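Local coordinates for lipoprotein (Colwellia psychrerythraea, PDB 3O0Y), which is a putative lipoprotein of unknown function that probably has a fold related to zinc metallopeptidases, at residues D147-M152 against H218-V223; L295-L300 against V593-L598; A581-V586 against N603-N608. One frame throughout, in Å; residues are numbered along the deposited sequence.

Contact 1 lies in a different part of this mainly helical chain from contacts 2 and 3: its centre is about 35 Å from that of contact 2 and 44 Å from that of contact 3, across the middle of the molecule. Contacts 2 and 3 have centres about 18 Å apart and share helix 595-608, one engaging its first turn and the other its C-terminal part. All three touching residues of contact 1 are buried and meet through apolar atoms alone; contact 2, partly buried, relies on a carboxylate, backbone N-H groups and two waters. Contact 3, also partly buried and farthest from the chain's centre, combines indole packing with a hydrogen bond.

Contact 1: D147-M152 against H218-V223; sequences DIPRVM and HPFVNV
Phe220 meets Pro149 and Met152 in a buried apolar helix-helix contact that includes a Met-aromatic pair, joining helix 144-154 to the first turn of helix 219-228 in a helix-rich part of the chain. The benzyl group bridges the gap between the backbones, whose nearest CA atoms, those of Pro149 and Phe220, are 7.7 Å apart. With chi1 at -90°, the Phe220 side chain carries its ring over to helix 144-154, where the far end does the touching: CZ of Phe220 lies 3.8 Å from CB of Pro149, and the proline ring comes in obliquely.

Met152, one turn further along, brings CB to the edge of the same ring, near its plane, 4.0 Å from Phe220 CE1. With CG anti to the carbonyl carbon and chi2 extended, SD comes beside Phe220 CE1, and the bend at chi3 (62°) sets CE near the same atom. The sulfur stands 5.2 Å from the ring centroid, in an oblique position. No hydrogen bond crosses between the segments, so shape and dispersion carry this small interface.

Neighbouring helices complete the surroundings: Leu171 of helix 161-172 touches both Met152 and Phe220, while helix 236-268 supplies Val250 against Phe220 and Tyr258 against Pro149. The start of the Phe220 helix is fixed by its own N-cap residue, His218, whose imidazole is packed on one face by Pro219 CD. There His218 ND1 accepts the backbone N-H of Phe220 at 3.0 Å in a nearly straight bond (169°), with the donor tilted slightly out of the imidazole plane.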
# COMPACT_ATOMS: atom_id res chain seq x y z
N ASP A 147 7.60 -4.90 -8.52
CA ASP A 147 6.15 -5.18 -8.60
C ASP A 147 5.68 -5.93 -9.85
O ASP A 147 4.68 -6.60 -9.79
CB ASP A 147 5.29 -3.94 -8.44
CG ASP A 147 5.58 -3.23 -7.10
OD1 ASP A 147 5.76 -3.93 -6.08
OD2 ASP A 147 5.74 -2.00 -7.13
N ILE A 148 6.32 -5.77 -10.98
CA ILE A 148 5.82 -6.44 -12.17
C ILE A 148 6.00 -7.97 -11.98
O ILE A 148 5.08 -8.77 -12.22
CB ILE A 148 6.50 -5.90 -13.40
CG1 ILE A 148 5.96 -4.50 -13.73
CG2 ILE A 148 6.31 -6.85 -14.66
CD1 ILE A 148 6.84 -3.85 -14.76
N PRO A 149 7.16 -8.41 -11.46
CA PRO A 149 7.25 -9.89 -11.18
C PRO A 149 6.23 -10.37 -10.18
O PRO A 149 5.62 -11.43 -10.34
CB PRO A 149 8.66 -10.07 -10.63
CG PRO A 149 9.42 -9.01 -11.26
CD PRO A 149 8.50 -7.78 -11.36
N ARG A 150 5.96 -9.56 -9.15
CA ARG A 150 4.92 -9.94 -8.18
C ARG A 150 3.52 -10.11 -8.80
O ARG A 150 2.79 -11.07 -8.48
CB ARG A 150 4.89 -8.96 -6.96
CG ARG A 150 3.80 -9.29 -5.90
CD ARG A 150 4.17 -10.12 -4.58
NE ARG A 150 3.02 -10.17 -3.60
CZ ARG A 150 2.79 -11.08 -2.63
NH1 ARG A 150 3.59 -12.15 -2.37
NH2 ARG A 150 1.70 -10.91 -1.90
N VAL A 151 3.12 -9.17 -9.65
CA VAL A 151 1.81 -9.24 -10.31
C VAL A 151 1.74 -10.48 -11.20
O VAL A 151 0.73 -11.19 -11.24
CB VAL A 151 1.45 -7.97 -11.08
CG1 VAL A 151 0.19 -8.18 -11.99
CG2 VAL A 151 1.24 -6.78 -10.12
N MET A 152 2.81 -10.66 -11.97
CA MET A 152 2.85 -11.77 -12.91
C MET A 152 2.77 -13.11 -12.18
O MET A 152 2.13 -14.04 -12.67
CB MET A 152 4.11 -11.69 -13.78
CG MET A 152 4.10 -10.58 -14.85
SD MET A 152 5.55 -10.52 -15.98
CE MET A 152 5.27 -12.21 -16.73
N HIS A 218 14.15 -20.38 -11.24
CA HIS A 218 13.66 -19.06 -10.87
C HIS A 218 12.17 -19.14 -10.50
O HIS A 218 11.38 -19.94 -11.08
CB HIS A 218 13.86 -18.09 -12.02
CG HIS A 218 13.73 -16.66 -11.60
ND1 HIS A 218 12.52 -15.99 -11.61
CD2 HIS A 218 14.67 -15.78 -11.16
CE1 HIS A 218 12.72 -14.76 -11.14
NE2 HIS A 218 14.01 -14.61 -10.86
N PRO A 219 11.71 -18.23 -9.60
CA PRO A 219 10.27 -18.27 -9.32
C PRO A 219 9.37 -18.08 -10.52
O PRO A 219 8.25 -18.61 -10.53
CB PRO A 219 10.09 -17.15 -8.31
CG PRO A 219 11.37 -17.13 -7.57
CD PRO A 219 12.43 -17.44 -8.56
N PHE A 220 9.80 -17.32 -11.50
CA PHE A 220 8.97 -17.19 -12.72
C PHE A 220 8.66 -18.57 -13.30
O PHE A 220 7.56 -18.80 -13.82
CB PHE A 220 9.69 -16.35 -13.77
CG PHE A 220 9.42 -14.84 -13.72
CD1 PHE A 220 8.16 -14.31 -13.61
CD2 PHE A 220 10.50 -13.95 -13.90
CE1 PHE A 220 7.96 -12.92 -13.65
CE2 PHE A 220 10.30 -12.59 -13.93
CZ PHE A 220 9.03 -12.08 -13.81
N VAL A 221 9.68 -19.44 -13.36
CA VAL A 221 9.50 -20.86 -13.82
C VAL A 221 8.70 -21.71 -12.83
O VAL A 221 7.77 -22.42 -13.22
CB VAL A 221 10.83 -21.54 -14.02
CG1 VAL A 221 10.59 -22.98 -14.57
CG2 VAL A 221 11.71 -20.68 -14.95
N ASN A 222 9.08 -21.70 -11.56
CA ASN A 222 8.40 -22.54 -10.58
C ASN A 222 6.91 -22.23 -10.38
O ASN A 222 6.07 -23.13 -10.24
CB ASN A 222 9.19 -22.53 -9.26
CG ASN A 222 10.55 -23.27 -9.34
OD1 ASN A 222 11.48 -22.96 -8.58
ND2 ASN A 222 10.64 -24.24 -10.19
N VAL A 223 6.55 -20.93 -10.37
CA VAL A 223 5.17 -20.55 -10.36
C VAL A 223 4.47 -21.04 -11.60
O VAL A 223 3.37 -21.56 -11.54
CB VAL A 223 5.05 -18.99 -10.27
CG1 VAL A 223 3.57 -18.61 -10.54
CG2 VAL A 223 5.62 -18.54 -8.86

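Contact 2: L295-L300 against V593-L598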
# COMPACT_ATOMS: atom_id res chain seq x y z
N LEU A 295 -0.01 12.31 0.08
CA LEU A 295 0.03 11.08 0.87
C LEU A 295 -0.40 11.26 2.33
O LEU A 295 -0.84 10.31 3.01
CB LEU A 295 1.43 10.46 0.73
CG LEU A 295 1.85 10.04 -0.69
CD1 LEU A 295 3.33 9.60 -0.68
CD2 LEU A 295 0.90 8.89 -1.20
N GLY A 296 -0.21 12.46 2.89
CA GLY A 296 -0.78 12.75 4.19
C GLY A 296 -2.10 13.43 4.20
O GLY A 296 -2.68 13.57 5.27
N ASP A 297 -2.56 13.86 3.02
CA ASP A 297 -3.76 14.68 2.84
C ASP A 297 -3.83 15.84 3.84
O ASP A 297 -4.82 16.05 4.56
CB ASP A 297 -5.00 13.76 2.94
CG ASP A 297 -6.24 14.32 2.28
OD1 ASP A 297 -6.23 15.48 1.79
OD2 ASP A 297 -7.28 13.62 2.36
N SER A 298 -2.72 16.57 3.93
CA SER A 298 -2.58 17.63 4.84
C SER A 298 -1.87 18.85 4.19
O SER A 298 -1.00 18.69 3.31
CB SER A 298 -1.82 17.17 6.09
OG SER A 298 -1.68 18.22 7.11
N GLU A 299 -2.18 20.01 4.71
CA GLU A 299 -1.42 21.24 4.35
C GLU A 299 -0.62 21.76 5.55
O GLU A 299 -0.01 22.83 5.49
CB GLU A 299 -2.40 22.28 3.84
CG GLU A 299 -3.04 21.82 2.52
CD GLU A 299 -3.63 22.91 1.68
OE1 GLU A 299 -4.02 23.96 2.23
OE2 GLU A 299 -3.74 22.65 0.47
N LEU A 300 -0.56 20.99 6.62
CA LEU A 300 0.28 21.35 7.74
C LEU A 300 1.75 21.29 7.31
O LEU A 300 2.17 20.56 6.38
CB LEU A 300 -0.01 20.41 8.92
CG LEU A 300 -1.42 20.45 9.56
CD1 LEU A 300 -1.59 19.38 10.65
CD2 LEU A 300 -1.81 21.86 10.08
N VAL A 593 -11.72 8.82 -0.38
CA VAL A 593 -11.88 10.24 -0.81
C VAL A 593 -10.85 11.10 -0.04
O VAL A 593 -10.36 10.73 1.01
CB VAL A 593 -13.30 10.75 -0.50
CG1 VAL A 593 -14.39 10.12 -1.46
CG2 VAL A 593 -13.70 10.44 1.01
N PRO A 594 -10.57 12.31 -0.53
CA PRO A 594 -9.85 13.30 0.26
C PRO A 594 -10.62 13.67 1.47
O PRO A 594 -11.86 13.58 1.50
CB PRO A 594 -9.75 14.50 -0.69
CG PRO A 594 -10.23 14.08 -1.98
CD PRO A 594 -11.02 12.84 -1.83
N MET A 595 -9.91 14.01 2.53
CA MET A 595 -10.53 14.49 3.74
C MET A 595 -11.57 15.59 3.55
O MET A 595 -12.60 15.60 4.24
CB MET A 595 -9.48 14.83 4.81
CG MET A 595 -8.69 13.50 5.39
SD MET A 595 -9.62 12.17 6.21
CE MET A 595 -9.73 11.05 4.76
N ALA A 596 -11.34 16.50 2.61
CA ALA A 596 -12.28 17.59 2.39
C ALA A 596 -13.64 17.05 1.92
O ALA A 596 -14.69 17.55 2.33
CB ALA A 596 -11.74 18.58 1.39
N VAL A 597 -13.63 15.98 1.13
CA VAL A 597 -14.86 15.40 0.63
C VAL A 597 -15.53 14.57 1.74
O VAL A 597 -16.75 14.60 1.89
CB VAL A 597 -14.60 14.55 -0.62
CG1 VAL A 597 -15.86 13.79 -1.02
CG2 VAL A 597 -14.12 15.42 -1.77
N LEU A 598 -14.75 13.79 2.47
CA LEU A 598 -15.29 13.06 3.63
C LEU A 598 -15.98 14.09 4.58
O LEU A 598 -17.09 13.83 5.03
CB LEU A 598 -14.16 12.32 4.36
CG LEU A 598 -14.62 11.53 5.61
CD1 LEU A 598 -15.73 10.51 5.28
CD2 LEU A 598 -13.39 10.83 6.25
O HOH W 1 -7.59 10.97 1.90
O HOH W 2 -8.56 16.99 1.64
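Asp297 grips the beginning of helix 595-608, directly with OD2 and through a water with OD1. Its OD2 accepts the backbone N-H of Met595 at 2.7 Å, on the syn side and almost straight (173°). Because this N-H belongs to the first turn of the helix, the negative charge probably interacts favourably with the helix dipole. CG of Asp297 is anti to the backbone N (chi1 -159°), which swings the carboxylate toward Met595.

CG of Met595 lies beside the same oxygen, 3.3 Å from Asp297 OD2, before the chain bends at chi2 and chi3, and Pro594 brings its CA equally near. Two waters widen the grip: one donates to Asp297 OD2 and to Val593 O, the other donates to Asp297 OD1 and accepts from Ala596 N at 3.0 Å. Replacing the acid with an alanine would probably leave Met595 N without its acceptor and both waters without their carboxylate anchor.

Asp297, with positive phi, is where the chain leaves helix 284-296, so the contact joins the end of one helix to the start of another. Helix 467-483 borders it through Ala468 and Tyr469, helix 555-574 reaches Met595 through Lys562, and helix 100-117 packs on Pro594 through Val108.

Contact 3: A581-V586 against N603-N608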
# COMPACT_ATOMS: atom_id res chain seq x y z
N ALA A 581 -23.37 3.29 13.49
CA ALA A 581 -23.61 2.58 12.23
C ALA A 581 -23.79 3.52 11.06
O ALA A 581 -23.27 3.26 9.94
CB ALA A 581 -24.81 1.62 12.35
N GLU A 582 -24.56 4.59 11.27
CA GLU A 582 -24.73 5.63 10.21
C GLU A 582 -23.49 6.33 9.91
O GLU A 582 -23.23 6.59 8.76
CB GLU A 582 -25.76 6.66 10.61
CG GLU A 582 -27.17 6.07 10.72
CD GLU A 582 -28.22 7.12 11.06
OE1 GLU A 582 -27.90 8.33 11.19
OE2 GLU A 582 -29.40 6.70 11.16
N PHE A 583 -22.67 6.64 10.91
CA PHE A 583 -21.39 7.28 10.68
C PHE A 583 -20.50 6.40 9.82
O PHE A 583 -19.86 6.88 8.91
CB PHE A 583 -20.69 7.57 12.02
CG PHE A 583 -19.31 8.13 11.90
CD1 PHE A 583 -19.16 9.47 11.57
CD2 PHE A 583 -18.17 7.41 12.19
CE1 PHE A 583 -17.89 10.04 11.36
CE2 PHE A 583 -16.90 7.96 12.02
CZ PHE A 583 -16.77 9.32 11.63
N HIS A 584 -20.44 5.12 10.14
CA HIS A 584 -19.67 4.20 9.31
C HIS A 584 -20.16 4.12 7.86
O HIS A 584 -19.37 3.98 6.96
CB HIS A 584 -19.61 2.80 9.97
CG HIS A 584 -18.74 2.75 11.20
ND1 HIS A 584 -18.93 1.86 12.22
CD2 HIS A 584 -17.76 3.60 11.62
CE1 HIS A 584 -18.02 2.08 13.17
NE2 HIS A 584 -17.31 3.15 12.83
N ASP A 585 -21.44 4.21 7.64
CA ASP A 585 -21.97 4.17 6.29
C ASP A 585 -21.53 5.43 5.54
O ASP A 585 -21.10 5.34 4.37
CB ASP A 585 -23.45 4.08 6.27
CG ASP A 585 -24.01 2.71 6.67
OD1 ASP A 585 -23.30 1.67 6.69
OD2 ASP A 585 -25.25 2.69 6.86
N VAL A 586 -21.55 6.59 6.21
CA VAL A 586 -21.07 7.82 5.52
C VAL A 586 -19.59 7.73 5.21
O VAL A 586 -19.14 8.17 4.11
CB VAL A 586 -21.33 9.10 6.43
CG1 VAL A 586 -20.71 10.39 5.75
CG2 VAL A 586 -22.78 9.25 6.73
N ASN A 603 -20.94 16.32 6.89
CA ASN A 603 -21.77 17.52 7.10
C ASN A 603 -23.15 17.45 6.42
O ASN A 603 -24.18 17.83 7.04
CB ASN A 603 -21.04 18.76 6.64
CG ASN A 603 -19.99 19.21 7.61
OD1 ASN A 603 -20.03 18.92 8.80
ND2 ASN A 603 -19.05 20.01 7.09
N HIS A 604 -23.19 16.83 5.24
CA HIS A 604 -24.46 16.62 4.53
C HIS A 604 -25.35 15.73 5.36
O HIS A 604 -26.54 16.02 5.48
CB HIS A 604 -24.24 16.05 3.15
CG HIS A 604 -25.50 15.86 2.35
ND1 HIS A 604 -26.10 16.89 1.64
CD2 HIS A 604 -26.23 14.75 2.10
CE1 HIS A 604 -27.18 16.41 1.02
NE2 HIS A 604 -27.26 15.12 1.26
N TRP A 605 -24.79 14.62 5.85
CA TRP A 605 -25.50 13.75 6.78
C TRP A 605 -25.98 14.47 8.03
O TRP A 605 -27.17 14.39 8.38
CB TRP A 605 -24.62 12.50 7.08
CG TRP A 605 -25.01 11.70 8.25
CD1 TRP A 605 -26.13 10.94 8.37
CD2 TRP A 605 -24.26 11.50 9.44
NE1 TRP A 605 -26.14 10.30 9.57
CE2 TRP A 605 -24.99 10.61 10.25
CE3 TRP A 605 -23.02 11.94 9.89
CZ2 TRP A 605 -24.54 10.16 11.47
CZ3 TRP A 605 -22.56 11.48 11.13
CH2 TRP A 605 -23.35 10.59 11.90
N LEU A 606 -25.11 15.22 8.71
CA LEU A 606 -25.52 15.91 9.95
C LEU A 606 -26.67 16.89 9.65
O LEU A 606 -27.62 16.99 10.44
CB LEU A 606 -24.31 16.67 10.49
CG LEU A 606 -23.23 15.75 11.03
CD1 LEU A 606 -21.98 16.48 11.50
CD2 LEU A 606 -23.83 14.79 12.13
N ASP A 607 -26.61 17.57 8.50
CA ASP A 607 -27.57 18.66 8.18
C ASP A 607 -28.98 18.09 7.89
O ASP A 607 -30.02 18.78 8.03
CB ASP A 607 -27.14 19.47 6.98
CG ASP A 607 -25.98 20.41 7.26
OD1 ASP A 607 -25.61 20.66 8.44
OD2 ASP A 607 -25.41 20.91 6.26
N ASN A 608 -29.02 16.84 7.50
CA ASN A 608 -30.25 16.23 7.08
C ASN A 608 -30.85 15.34 8.19
O ASN A 608 -31.92 14.76 8.01
CB ASN A 608 -30.04 15.57 5.71
CG ASN A 608 -29.92 16.61 4.54
OD1 ASN A 608 -28.82 16.98 4.06
ND2 ASN A 608 -31.05 17.14 4.15
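Trp605 lays one face of its indole against Val586, in a CH-pi contact between two helices of the C-terminal region that run roughly antiparallel. The axes of the segments 581-586 and 603-608 approach to 10.8 Å at 140°, and the indole lies between them. CG2 of Val586 sits over the five-membered ring, 3.9 Å from its centroid, and is 3.6 Å from Trp605 CG. With its CG anti to the backbone N (chi1 165°), Trp605 projects the ring system across to helix 580-588. Leu606 CD2, from the tryptophan's own helix, lies over the opposite face.

The six-membered end of the indole reaches Phe583: Trp605 CZ3 meets the phenyl edge in its plane, 4.0 Å from Phe583 CD1, with the two side chains crossing at about a right angle. Ala570 of helix 555-574 also touches Trp605.

At the pyrrole edge the contact turns polar. Glu582 OE1 is shared between the indole N-H and a salt bridge to Lys609 NZ, tying the end of the chain to helix 580-588. Trp605 NE1 donates to Glu582 OE1 at 3.1 Å, the oxygen lying in the indole plane and being approached on its anti side, 32° out of the carboxylate plane.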